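Local structure of ABC transporter substrate-binding protein (Rhizobium radiobacter, 6TFX) at residues L56-E61 / K72-V77; V68-L73 / T123-L128; V77-G82 / V165-F170; T87-V92 / V116-A121; R268-H273 / K319-A324. The protein binds mannopinic acid in the periplasm as the substrate-binding component of an ABC transporter, in a family generally assigned to peptide uptake. All coordinates share one frame; numbering follows the deposited sequence.

How the contacts relate
Contacts 1, 2 and 4 share a four-stranded antiparallel sheet and its helix 88-98, contact 3 joins that unit to the loop before strand 170-176, and contact 5 lies on the opposite side of the chain's centre, its centre about 53 to 57 Å from theirs. Contacts 1 and 2 share strand 68-73, their centres about 10 Å apart; contact 4 sets the helix against the same sheet, its centre about 9 Å from that of contact 2. Contact 3 continues from V77, shared with contact 1, and bonds contact 4 through W79 and D90. The first four lie away from the opine and metal sites. In contact 5, the Q269 side chain is about 12 Å from a magnesium ion.

Contact 1: residues L56-E61 / K72-V77; sequences LAESWE and KLRPDV
L56, E58 and S59 meet R74 and K72 through backbone hydrogen bonds that close a beta hairpin. R74 N donates to L56 O at 2.8 Å, with an almost straight N-H...O angle of 170°. E58 N reaches K72 O, also at 2.8 Å, and K72 N in turn reaches S59 O at 2.9 Å. K72 thus faces both E58 and S59, a classic beta bulge, which moves the pairing by one residue between A57 opposite L73, a non-hydrogen-bonded pair, and S59 opposite K72. The weaker CH...O approach of A57 CA to K72 O, 3.4 Å, fills in beside the bulge.

Apolar contact comes from L56. With its CG anti to the backbone N (chi1 170°), the side chain lays CG near L73 CD2, while CD1 touches V77 CG2 at 3.9 Å.

Polar side chains meet on the outer margin chiefly through their carbons. E58 CB lies over one face of the R74 guanidinium, yet E58 OE1 stays 5.2 Å from R74 NH1. R74 NE is instead hydrogen-bonded to D55 O. S59 OG lies 3.5 Å from K72 CB.

The chemistry implies that three main-chain bonds set the hairpin's register through the bulge, and that any attraction between E58 and R74 is probably a mild long-range one.

Contact 2: residues V68-L73 / T123-L128; sequences VWTFKL and TVRITL
Two successive turns of the K72 chain, chi1 -70° and chi2 -76°, fold it alongside T123, and the straight remainder carries NZ to T123 OG1, where it donates a hydrogen bond of 2.9 Å. The hydroxyl accepts from this ammonium and is also hydrogen-bonded to the carboxylate of D120, through OD1. Next to it, T123 CG2 meets T70 CG2, methyl against methyl, at 3.6 Å.

Further along the same face, which also carries V68, R125 and T127, a water joins T70 to R125. It lies 2.7 Å from T70 OG1 and accepts from R125 NE at 2.8 Å, sitting at the edge of the guanidinium and in its plane. The aliphatic part of R125 rests on V68, CG to CG1 3.7 Å.

The reverse face, with W69, F71, V124 and I126, is mainly apolar. F71 CE1 touches I126 CD1 there at 3.8 Å. L73 approaches V124, and L128 CD1 comes to W69 NE1, whose hydrogen bond goes to Q66 O. Beneath the side chains, W69 pairs with I126 and F71 with V124 in hydrogen-bonded antiparallel pairs, each with two bonds.

These are the two central strands of a four-stranded antiparallel sheet: strand 57-62 flanks strand 68-73, strand 113-118 flanks strand 123-128, and helix 88-98 packs on the apolar face through V91 and L95.

Contact 3: residues V77-G82 / V165-F170; sequences VKWQGG and VGFGPF
Q80 NE2 donates to G168 O at 3.0 Å and is also hydrogen-bonded to I35 O, while F170 O lies 3.1 Å away. G168 O is in the amide plane of Q80, but NE2 itself stands above the carbonyl plane of G168. The other end of the same amide works as an acceptor: G166 N donates to Q80 OE1 at 3.0 Å, meeting the oxygen from well above the amide plane. A main-chain bond from Q80 N to G166 O, 2.9 Å, completes a cyclic grip on G166 in which one glutamine both gives and takes. With both ends of the amide engaged, its rotation is probably fixed.

Neither segment is regular helix or strand. The buried glutamine links two loops, one running from strand 68-73 of the four-stranded antiparallel sheet to helix 88-98, the other leading into strand 170-176 of the large mixed sheet.

Beside the glutamine, the edge of the W79 ring abuts the backbone of G166, CE3 to C 3.5 Å. W79 CZ3 also touches F167 CD2, the six-membered ring of W79 and the F167 ring being inclined at 53°, neither stacked nor edge-to-face. W79 NE1 is hydrogen-bonded to D90 OD2. V77 CG1 meets F167 CG at 3.9 Å. Nearby, a water donates to both K78 O and F167 O.

Contact 4: residues T87-V92 / V116-A121; sequences TADDVV and VEAVDA
A88 is pressed hard against D120 and A121, whereas D89, one residue on, is exposed and touches the second segment only at the A118 methyl. In the tight part, A88 CB lies 3.2 Å from D120 O, and A88 N donates to A121 O at 2.8 Å, arriving 42° out of the carbonyl plane. The T87 CA comes close to that carbonyl too, as a CH...O contact. A88 CB also meets A118 CB at 3.7 Å. One turn later V92 continues the seam: its CG1, anti to the backbone N (chi1 173°), reaches V116 O at 3.5 Å, while CG2 lies against the peptide between E117 and A118 and 4.1 Å from V116 CG1.

The loose side is polar and exposed. D89 OD1 rests near A118 CB at 3.4 Å, with no hydrogen bond across the contact, and A121 is itself exposed though its carbonyl is engaged.

T87 is the N-cap. T87 N donates to D90 OD2 at 3.1 Å and D90 N returns a weak bond to T87 OG1, the reciprocal pattern of a capping box. D90 OD2 also takes a bond from W79 NE1, tying the cap to the neighbouring loop. The A121 carbonyl, accepting from the first turn, would probably be favoured there by the helix dipole.

Such an arrangement typifies a helix laid nearly antiparallel on an edge strand of a sheet, its capped N-terminus held by the turn that follows the strand.

Contact 5: residues R268-H273 / K319-A324; sequences RQALAH and KLLAEA
Q269 opens the contact by setting its CB 3.9 Å from L320 CD1, while its extended chain crosses the leucine at about a right angle. At the far end of that chain, Q269 OE1 lies 4.1 Å from L320 CD2. A270 comes next and meets both leucines. Its CB is 4.0 Å from L320 CB and 3.7 Å from L321 CD2; consistent with the small methyl, the CA atoms of A270 and L320 are 5.7 Å apart.

One turn on from A270, H273 brings CD2 to L320 CD1 at 3.8 Å. With chi1 -74° and chi2 163°, L320 places CD1 against Q269 CB, A270 N and H273 CD2 together. The imidazole is held elsewhere, H273 ND1 bonding N311 O of the loop before helix 314-323, and A270 O is bonded to S317 OG of that helix.

F358 of strand 358-365 backs A270 and L321. The whole is a worked example of two antiparallel helices packed through alanine and leucine without a hydrogen bond between the two segments: the axes of 268-272 and 319-323 approach to 8.8 Å, their directions 163° apart.

Contact 1: residues L56-E61 / K72-V77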
# COMPACT_ATOMS: atom_id res chain seq x y z
N LEU A 56 15.23 13.16 8.17
CA LEU A 56 16.41 13.87 7.62
C LEU A 56 16.36 15.36 7.98
O LEU A 56 17.40 15.97 8.26
CB LEU A 56 16.46 13.70 6.10
CG LEU A 56 17.47 14.56 5.35
CD1 LEU A 56 18.94 14.20 5.73
CD2 LEU A 56 17.25 14.40 3.87
N ALA A 57 15.14 15.96 7.95
CA ALA A 57 14.96 17.38 8.34
C ALA A 57 14.95 17.47 9.86
O ALA A 57 14.15 16.79 10.50
CB ALA A 57 13.66 17.92 7.80
N GLU A 58 15.81 18.31 10.45
CA GLU A 58 15.78 18.46 11.91
C GLU A 58 14.67 19.46 12.32
O GLU A 58 14.17 19.38 13.44
CB GLU A 58 17.15 18.88 12.46
CG GLU A 58 17.69 20.17 11.89
CD GLU A 58 19.07 20.57 12.39
OE1 GLU A 58 19.68 19.78 13.15
OE2 GLU A 58 19.54 21.66 12.01
N SER A 59 14.31 20.39 11.41
CA SER A 59 13.27 21.39 11.68
C SER A 59 12.73 21.92 10.37
O SER A 59 13.33 21.72 9.31
CB SER A 59 13.84 22.55 12.51
OG SER A 59 14.79 23.30 11.77
N TRP A 60 11.57 22.57 10.43
CA TRP A 60 10.98 23.16 9.24
C TRP A 60 10.04 24.24 9.65
O TRP A 60 9.60 24.29 10.80
CB TRP A 60 10.27 22.12 8.37
CG TRP A 60 9.19 21.36 9.07
CD1 TRP A 60 7.85 21.66 9.11
CD2 TRP A 60 9.35 20.15 9.82
NE1 TRP A 60 7.18 20.72 9.86
CE2 TRP A 60 8.08 19.78 10.30
CE3 TRP A 60 10.45 19.32 10.10
CZ2 TRP A 60 7.88 18.64 11.10
CZ3 TRP A 60 10.26 18.20 10.88
CH2 TRP A 60 8.99 17.86 11.37
N GLU A 61 9.71 25.11 8.69
CA GLU A 61 8.77 26.19 8.93
C GLU A 61 8.09 26.55 7.62
O GLU A 61 8.63 26.29 6.54
CB GLU A 61 9.47 27.42 9.55
CG GLU A 61 10.50 28.09 8.66
CD GLU A 61 11.35 29.14 9.36
OE1 GLU A 61 10.81 29.90 10.19
OE2 GLU A 61 12.57 29.20 9.06
N LYS A 72 15.22 22.42 7.23
CA LYS A 72 16.63 22.48 7.62
C LYS A 72 17.09 21.06 7.83
O LYS A 72 16.54 20.33 8.66
CB LYS A 72 16.84 23.35 8.88
CG LYS A 72 16.60 24.84 8.63
CD LYS A 72 17.76 25.50 7.88
CE LYS A 72 17.49 26.95 7.52
NZ LYS A 72 18.65 27.54 6.81
N LEU A 73 18.06 20.64 7.04
CA LEU A 73 18.53 19.26 7.10
C LEU A 73 19.50 19.04 8.21
O LEU A 73 20.30 19.92 8.55
CB LEU A 73 19.17 18.81 5.78
CG LEU A 73 18.34 19.05 4.50
CD1 LEU A 73 18.99 18.36 3.34
CD2 LEU A 73 16.91 18.55 4.66
N ARG A 74 19.46 17.83 8.75
CA ARG A 74 20.43 17.42 9.74
C ARG A 74 21.81 17.38 9.07
O ARG A 74 21.93 16.85 7.95
CB ARG A 74 20.10 16.02 10.20
CG ARG A 74 19.62 15.97 11.58
CD ARG A 74 19.38 14.53 11.90
NE ARG A 74 17.95 14.27 12.05
CZ ARG A 74 17.27 14.49 13.18
NH1 ARG A 74 17.88 15.00 14.24
NH2 ARG A 74 15.98 14.19 13.24
N PRO A 75 22.93 17.94 9.62
CA PRO A 75 24.21 18.08 8.83
C PRO A 75 25.03 16.87 8.25
O PRO A 75 25.49 16.96 7.10
CB PRO A 75 25.13 18.84 9.81
CG PRO A 75 24.48 18.73 11.17
CD PRO A 75 23.01 18.70 10.88
N ASP A 76 25.37 15.87 9.07
CA ASP A 76 26.13 14.63 9.01
C ASP A 76 25.29 13.34 8.93
O ASP A 76 25.68 12.33 9.52
CB ASP A 76 27.10 14.57 10.23
CG ASP A 76 28.03 15.78 10.35
OD1 ASP A 76 28.63 16.18 9.32
OD2 ASP A 76 28.16 16.32 11.48
N VAL A 77 24.18 13.35 8.15
CA VAL A 77 23.43 12.12 7.89
C VAL A 77 24.19 11.53 6.72
O VAL A 77 24.39 12.21 5.71
CB VAL A 77 21.94 12.32 7.53
CG1 VAL A 77 21.29 11.01 7.09
CG2 VAL A 77 21.18 12.94 8.69

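Contact 2: residues V68-L73 / T123-L128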
# COMPACT_ATOMS: atom_id res chain seq x y z
N VAL A 68 5.07 28.30 1.05
CA VAL A 68 6.53 28.13 0.97
C VAL A 68 6.99 27.50 2.27
O VAL A 68 6.79 28.07 3.34
CB VAL A 68 7.25 29.47 0.69
CG1 VAL A 68 8.77 29.26 0.61
CG2 VAL A 68 6.73 30.12 -0.59
N TRP A 69 7.58 26.31 2.15
CA TRP A 69 8.07 25.52 3.28
C TRP A 69 9.58 25.41 3.22
O TRP A 69 10.12 25.06 2.16
CB TRP A 69 7.44 24.13 3.25
CG TRP A 69 5.96 24.16 3.51
CD1 TRP A 69 4.98 24.61 2.67
CD2 TRP A 69 5.30 23.69 4.69
NE1 TRP A 69 3.75 24.47 3.26
CE2 TRP A 69 3.91 23.88 4.49
CE3 TRP A 69 5.74 23.06 5.87
CZ2 TRP A 69 2.96 23.50 5.44
CZ3 TRP A 69 4.79 22.69 6.82
CH2 TRP A 69 3.42 22.90 6.60
N THR A 70 10.24 25.67 4.35
CA THR A 70 11.70 25.60 4.39
C THR A 70 12.11 24.52 5.38
O THR A 70 11.70 24.57 6.54
CB THR A 70 12.30 26.97 4.76
OG1 THR A 70 11.81 27.94 3.82
CG2 THR A 70 13.83 26.96 4.72
N PHE A 71 12.86 23.53 4.89
CA PHE A 71 13.34 22.40 5.69
C PHE A 71 14.83 22.52 5.96
O PHE A 71 15.60 22.69 5.02
CB PHE A 71 13.06 21.06 4.99
CG PHE A 71 11.59 20.72 4.95
CD1 PHE A 71 10.75 21.29 3.99
CD2 PHE A 71 11.03 19.86 5.89
CE1 PHE A 71 9.38 21.04 4.00
CE2 PHE A 71 9.66 19.58 5.87
CZ PHE A 71 8.84 20.18 4.94
N LYS A 72 15.22 22.42 7.23
CA LYS A 72 16.63 22.48 7.62
C LYS A 72 17.09 21.06 7.83
O LYS A 72 16.54 20.33 8.66
CB LYS A 72 16.84 23.35 8.88
CG LYS A 72 16.60 24.84 8.63
CD LYS A 72 17.76 25.50 7.88
CE LYS A 72 17.49 26.95 7.52
NZ LYS A 72 18.65 27.54 6.81
N LEU A 73 18.06 20.64 7.04
CA LEU A 73 18.53 19.26 7.10
C LEU A 73 19.50 19.04 8.21
O LEU A 73 20.30 19.92 8.55
CB LEU A 73 19.17 18.81 5.78
CG LEU A 73 18.34 19.05 4.50
CD1 LEU A 73 18.99 18.36 3.34
CD2 LEU A 73 16.91 18.55 4.66
N THR A 123 19.61 23.23 3.35
CA THR A 123 18.32 23.93 3.39
C THR A 123 17.58 23.67 2.09
O THR A 123 18.11 23.96 1.01
CB THR A 123 18.54 25.44 3.62
OG1 THR A 123 19.33 25.62 4.80
CG2 THR A 123 17.23 26.21 3.76
N VAL A 124 16.33 23.16 2.20
CA VAL A 124 15.47 22.85 1.06
C VAL A 124 14.23 23.74 1.15
O VAL A 124 13.59 23.79 2.20
CB VAL A 124 15.04 21.35 1.09
CG1 VAL A 124 14.04 21.04 -0.03
CG2 VAL A 124 16.25 20.43 0.99
N ARG A 125 13.87 24.40 0.04
CA ARG A 125 12.68 25.22 -0.01
C ARG A 125 11.70 24.53 -0.96
O ARG A 125 12.04 24.28 -2.11
CB ARG A 125 13.00 26.62 -0.52
CG ARG A 125 11.78 27.56 -0.62
CD ARG A 125 12.13 28.89 -1.29
NE ARG A 125 13.13 29.62 -0.54
CZ ARG A 125 13.95 30.54 -1.06
NH1 ARG A 125 13.88 30.83 -2.35
NH2 ARG A 125 14.84 31.16 -0.29
N ILE A 126 10.49 24.24 -0.47
CA ILE A 126 9.44 23.63 -1.30
C ILE A 126 8.34 24.69 -1.46
O ILE A 126 7.83 25.19 -0.47
CB ILE A 126 8.87 22.35 -0.64
CG1 ILE A 126 10.00 21.29 -0.47
CG2 ILE A 126 7.68 21.80 -1.45
CD1 ILE A 126 9.61 20.08 0.33
N THR A 127 8.02 25.03 -2.71
CA THR A 127 6.98 26.01 -3.00
C THR A 127 5.82 25.23 -3.60
O THR A 127 6.01 24.38 -4.48
CB THR A 127 7.51 27.06 -4.01
OG1 THR A 127 8.65 27.71 -3.44
CG2 THR A 127 6.44 28.11 -4.38
N LEU A 128 4.60 25.55 -3.12
CA LEU A 128 3.37 24.89 -3.54
C LEU A 128 2.55 25.80 -4.43
O LEU A 128 2.61 27.02 -4.29
CB LEU A 128 2.52 24.53 -2.29
CG LEU A 128 3.26 23.73 -1.20
CD1 LEU A 128 2.34 23.49 0.02
CD2 LEU A 128 3.78 22.42 -1.74
O HOH W 1 13.47 29.29 2.19

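Contact 3: residues V77-G82 / V165-F170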
# COMPACT_ATOMS: atom_id res chain seq x y z
N VAL A 77 24.18 13.35 8.15
CA VAL A 77 23.43 12.12 7.89
C VAL A 77 24.19 11.53 6.72
O VAL A 77 24.39 12.21 5.71
CB VAL A 77 21.94 12.32 7.53
CG1 VAL A 77 21.29 11.01 7.09
CG2 VAL A 77 21.18 12.94 8.69
N LYS A 78 24.66 10.30 6.86
CA LYS A 78 25.45 9.66 5.82
C LYS A 78 24.65 8.67 4.98
O LYS A 78 23.88 7.86 5.53
CB LYS A 78 26.63 8.89 6.44
CG LYS A 78 27.44 9.64 7.49
CD LYS A 78 28.44 10.61 6.91
CE LYS A 78 29.15 11.34 8.02
NZ LYS A 78 29.98 12.46 7.50
N TRP A 79 24.93 8.66 3.67
CA TRP A 79 24.35 7.65 2.81
C TRP A 79 25.04 6.33 3.14
O TRP A 79 26.19 6.33 3.57
CB TRP A 79 24.65 7.97 1.34
CG TRP A 79 23.82 9.09 0.79
CD1 TRP A 79 24.27 10.29 0.32
CD2 TRP A 79 22.39 9.08 0.59
NE1 TRP A 79 23.21 11.03 -0.17
CE2 TRP A 79 22.04 10.32 0.01
CE3 TRP A 79 21.37 8.15 0.87
CZ2 TRP A 79 20.71 10.67 -0.28
CZ3 TRP A 79 20.05 8.49 0.57
CH2 TRP A 79 19.74 9.73 -0.01
N GLN A 80 24.37 5.21 2.87
CA GLN A 80 25.00 3.90 2.98
C GLN A 80 26.06 3.79 1.86
O GLN A 80 25.99 4.51 0.88
CB GLN A 80 23.96 2.82 2.68
CG GLN A 80 22.94 2.65 3.82
CD GLN A 80 21.60 2.15 3.34
OE1 GLN A 80 21.43 1.72 2.19
NE2 GLN A 80 20.60 2.25 4.22
N GLY A 81 26.98 2.83 2.01
CA GLY A 81 27.96 2.48 0.99
C GLY A 81 29.03 3.50 0.65
O GLY A 81 29.76 3.30 -0.32
N GLY A 82 29.18 4.56 1.44
CA GLY A 82 30.24 5.55 1.22
C GLY A 82 29.89 6.69 0.27
O GLY A 82 30.78 7.43 -0.15
N VAL A 165 20.40 2.26 -2.54
CA VAL A 165 21.26 2.98 -1.60
C VAL A 165 20.37 3.96 -0.88
O VAL A 165 19.76 4.81 -1.52
CB VAL A 165 22.40 3.76 -2.30
CG1 VAL A 165 23.24 4.53 -1.27
CG2 VAL A 165 23.28 2.83 -3.13
N GLY A 166 20.26 3.83 0.43
CA GLY A 166 19.46 4.76 1.23
C GLY A 166 20.25 5.27 2.43
O GLY A 166 21.46 5.04 2.50
N PHE A 167 19.60 6.05 3.31
CA PHE A 167 20.26 6.48 4.55
C PHE A 167 19.58 5.85 5.78
O PHE A 167 19.90 6.20 6.93
CB PHE A 167 20.40 8.01 4.69
CG PHE A 167 19.12 8.80 4.71
CD1 PHE A 167 18.31 8.80 5.84
CD2 PHE A 167 18.77 9.61 3.64
CE1 PHE A 167 17.13 9.56 5.87
CE2 PHE A 167 17.60 10.37 3.68
CZ PHE A 167 16.78 10.32 4.78
N GLY A 168 18.69 4.90 5.52
CA GLY A 168 17.96 4.16 6.54
C GLY A 168 18.86 3.24 7.36
O GLY A 168 20.07 3.11 7.09
N PRO A 169 18.26 2.56 8.36
CA PRO A 169 19.08 1.76 9.29
C PRO A 169 19.66 0.47 8.73
O PRO A 169 20.59 -0.06 9.33
CB PRO A 169 18.11 1.47 10.46
CG PRO A 169 16.72 1.62 9.87
CD PRO A 169 16.86 2.71 8.83
N PHE A 170 19.10 -0.06 7.61
CA PHE A 170 19.62 -1.31 7.04
C PHE A 170 19.93 -1.13 5.57
O PHE A 170 19.23 -0.40 4.89
CB PHE A 170 18.62 -2.46 7.25
CG PHE A 170 18.39 -2.72 8.72
CD1 PHE A 170 19.28 -3.50 9.46
CD2 PHE A 170 17.31 -2.15 9.39
CE1 PHE A 170 19.11 -3.68 10.84
CE2 PHE A 170 17.13 -2.35 10.76
CZ PHE A 170 18.04 -3.09 11.49
O HOH W 2 22.15 7.32 8.03

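Contact 4: residues T87-V92 / V116-A121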
# COMPACT_ATOMS: atom_id res chain seq x y z
N THR A 87 22.62 15.67 1.10
CA THR A 87 22.54 17.12 0.90
C THR A 87 21.19 17.53 0.36
O THR A 87 20.44 16.70 -0.16
CB THR A 87 23.61 17.60 -0.13
OG1 THR A 87 23.28 17.07 -1.42
CG2 THR A 87 25.04 17.22 0.29
N ALA A 88 20.95 18.85 0.37
CA ALA A 88 19.75 19.43 -0.23
C ALA A 88 19.65 19.05 -1.72
O ALA A 88 18.54 18.81 -2.21
CB ALA A 88 19.77 20.94 -0.07
N ASP A 89 20.81 18.91 -2.45
CA ASP A 89 20.74 18.49 -3.86
C ASP A 89 20.11 17.09 -4.03
O ASP A 89 19.43 16.85 -5.03
CB ASP A 89 22.13 18.52 -4.51
CG ASP A 89 22.63 19.93 -4.86
OD1 ASP A 89 21.84 20.91 -4.75
OD2 ASP A 89 23.81 20.06 -5.26
N ASP A 90 20.34 16.17 -3.07
CA ASP A 90 19.73 14.84 -3.13
C ASP A 90 18.22 14.96 -2.95
O ASP A 90 17.46 14.24 -3.58
CB ASP A 90 20.29 13.94 -2.01
CG ASP A 90 21.74 13.59 -2.21
OD1 ASP A 90 22.11 13.22 -3.35
OD2 ASP A 90 22.52 13.65 -1.22
N VAL A 91 17.78 15.85 -2.03
CA VAL A 91 16.35 16.05 -1.76
C VAL A 91 15.67 16.63 -3.00
O VAL A 91 14.60 16.15 -3.39
CB VAL A 91 16.11 16.92 -0.51
CG1 VAL A 91 14.63 17.23 -0.33
CG2 VAL A 91 16.69 16.24 0.73
N VAL A 92 16.29 17.66 -3.62
CA VAL A 92 15.74 18.25 -4.85
C VAL A 92 15.63 17.16 -5.91
O VAL A 92 14.59 17.04 -6.55
CB VAL A 92 16.62 19.43 -5.34
CG1 VAL A 92 16.15 19.94 -6.71
CG2 VAL A 92 16.60 20.56 -4.31
N VAL A 116 11.08 22.68 -5.99
CA VAL A 116 11.88 22.20 -4.86
C VAL A 116 13.27 22.75 -5.17
O VAL A 116 13.83 22.47 -6.25
CB VAL A 116 11.89 20.65 -4.74
CG1 VAL A 116 12.64 20.22 -3.48
CG2 VAL A 116 10.46 20.10 -4.73
N GLU A 117 13.82 23.54 -4.24
CA GLU A 117 15.10 24.22 -4.45
C GLU A 117 16.07 24.03 -3.30
O GLU A 117 15.67 24.04 -2.13
CB GLU A 117 14.86 25.73 -4.65
CG GLU A 117 13.98 26.05 -5.84
CD GLU A 117 13.53 27.49 -5.96
OE1 GLU A 117 12.81 27.98 -5.06
OE2 GLU A 117 13.88 28.13 -6.98
N ALA A 118 17.37 23.92 -3.63
CA ALA A 118 18.43 23.83 -2.63
C ALA A 118 18.89 25.26 -2.37
O ALA A 118 19.53 25.87 -3.24
CB ALA A 118 19.59 22.99 -3.18
N VAL A 119 18.53 25.81 -1.20
CA VAL A 119 18.91 27.19 -0.83
C VAL A 119 20.41 27.18 -0.50
O VAL A 119 21.15 28.09 -0.87
CB VAL A 119 18.05 27.72 0.34
CG1 VAL A 119 18.51 29.10 0.79
CG2 VAL A 119 16.58 27.75 -0.06
N ASP A 120 20.84 26.11 0.18
CA ASP A 120 22.24 25.80 0.49
C ASP A 120 22.31 24.30 0.71
O ASP A 120 21.26 23.64 0.59
CB ASP A 120 22.79 26.63 1.67
CG ASP A 120 22.05 26.48 2.97
OD1 ASP A 120 21.68 25.34 3.31
OD2 ASP A 120 21.86 27.51 3.67
N ALA A 121 23.49 23.73 1.03
CA ALA A 121 23.65 22.27 1.18
C ALA A 121 22.76 21.63 2.25
O ALA A 121 22.49 20.42 2.17
CB ALA A 121 25.11 21.92 1.44

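Contact 5: residues R268-H273 / K319-A324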
# COMPACT_ATOMS: atom_id res chain seq x y z
N ARG A 268 -23.31 -5.39 -13.92
CA ARG A 268 -22.48 -5.00 -12.76
C ARG A 268 -23.33 -5.13 -11.49
O ARG A 268 -22.87 -5.66 -10.47
CB ARG A 268 -21.98 -3.55 -12.92
CG ARG A 268 -21.10 -3.38 -14.15
CD ARG A 268 -20.21 -2.14 -14.08
NE ARG A 268 -20.96 -0.89 -13.95
CZ ARG A 268 -21.38 -0.16 -14.98
NH1 ARG A 268 -21.27 -0.63 -16.22
NH2 ARG A 268 -21.98 1.00 -14.78
N GLN A 269 -24.59 -4.64 -11.53
CA GLN A 269 -25.49 -4.75 -10.39
C GLN A 269 -25.71 -6.22 -10.02
O GLN A 269 -25.68 -6.58 -8.84
CB GLN A 269 -26.84 -4.09 -10.71
CG GLN A 269 -26.74 -2.57 -10.79
CD GLN A 269 -28.02 -1.97 -11.35
OE1 GLN A 269 -28.74 -2.59 -12.14
NE2 GLN A 269 -28.30 -0.73 -10.95
N ALA A 270 -25.86 -7.08 -11.05
CA ALA A 270 -26.04 -8.51 -10.80
C ALA A 270 -24.83 -9.05 -10.02
O ALA A 270 -25.01 -9.78 -9.06
CB ALA A 270 -26.21 -9.26 -12.11
N LEU A 271 -23.61 -8.66 -10.42
CA LEU A 271 -22.41 -9.14 -9.72
C LEU A 271 -22.41 -8.65 -8.28
O LEU A 271 -22.17 -9.44 -7.37
CB LEU A 271 -21.13 -8.70 -10.45
CG LEU A 271 -19.80 -9.24 -9.92
CD1 LEU A 271 -19.76 -10.78 -9.98
CD2 LEU A 271 -18.64 -8.65 -10.72
N ALA A 272 -22.72 -7.36 -8.08
CA ALA A 272 -22.71 -6.76 -6.73
C ALA A 272 -23.74 -7.45 -5.81
O ALA A 272 -23.48 -7.57 -4.61
CB ALA A 272 -23.02 -5.27 -6.81
N HIS A 273 -24.88 -7.90 -6.38
CA HIS A 273 -25.94 -8.59 -5.60
C HIS A 273 -25.59 -10.06 -5.26
O HIS A 273 -26.34 -10.70 -4.51
CB HIS A 273 -27.31 -8.52 -6.29
CG HIS A 273 -27.96 -7.17 -6.22
ND1 HIS A 273 -28.32 -6.61 -5.01
CD2 HIS A 273 -28.35 -6.35 -7.22
CE1 HIS A 273 -28.88 -5.44 -5.30
NE2 HIS A 273 -28.93 -5.24 -6.61
N LYS A 319 -32.24 -12.46 -12.09
CA LYS A 319 -33.28 -11.66 -12.77
C LYS A 319 -32.61 -10.57 -13.64
O LYS A 319 -32.99 -10.40 -14.81
CB LYS A 319 -34.23 -11.02 -11.74
CG LYS A 319 -35.34 -10.16 -12.32
CD LYS A 319 -36.06 -9.40 -11.20
CE LYS A 319 -37.09 -8.42 -11.71
NZ LYS A 319 -37.71 -7.67 -10.58
N LEU A 320 -31.63 -9.87 -13.08
CA LEU A 320 -30.90 -8.83 -13.81
C LEU A 320 -30.13 -9.42 -15.00
O LEU A 320 -30.14 -8.82 -16.08
CB LEU A 320 -29.94 -8.10 -12.86
CG LEU A 320 -30.59 -7.15 -11.89
CD1 LEU A 320 -29.64 -6.80 -10.76
CD2 LEU A 320 -31.09 -5.89 -12.60
N LEU A 321 -29.46 -10.58 -14.82
CA LEU A 321 -28.73 -11.18 -15.95
C LEU A 321 -29.70 -11.56 -17.07
O LEU A 321 -29.37 -11.36 -18.24
CB LEU A 321 -27.91 -12.41 -15.52
CG LEU A 321 -26.70 -12.08 -14.64
CD1 LEU A 321 -25.89 -13.32 -14.33
CD2 LEU A 321 -25.80 -11.01 -15.31
N ALA A 322 -30.87 -12.11 -16.72
CA ALA A 322 -31.86 -12.49 -17.77
C ALA A 322 -32.33 -11.23 -18.52
O ALA A 322 -32.38 -11.24 -19.76
CB ALA A 322 -33.05 -13.24 -17.15
N GLU A 323 -32.59 -10.12 -17.80
CA GLU A 323 -32.99 -8.83 -18.40
C GLU A 323 -31.90 -8.29 -19.34
O GLU A 323 -32.21 -7.65 -20.36
CB GLU A 323 -33.25 -7.78 -17.31
CG GLU A 323 -34.55 -7.97 -16.55
CD GLU A 323 -34.79 -7.02 -15.39
OE1 GLU A 323 -34.05 -6.02 -15.26
OE2 GLU A 323 -35.75 -7.27 -14.62
N ALA A 324 -30.62 -8.53 -18.98
CA ALA A 324 -29.46 -8.06 -19.74
C ALA A 324 -29.12 -8.97 -20.93
O ALA A 324 -28.17 -8.67 -21.67
CB ALA A 324 -28.24 -7.93 -18.82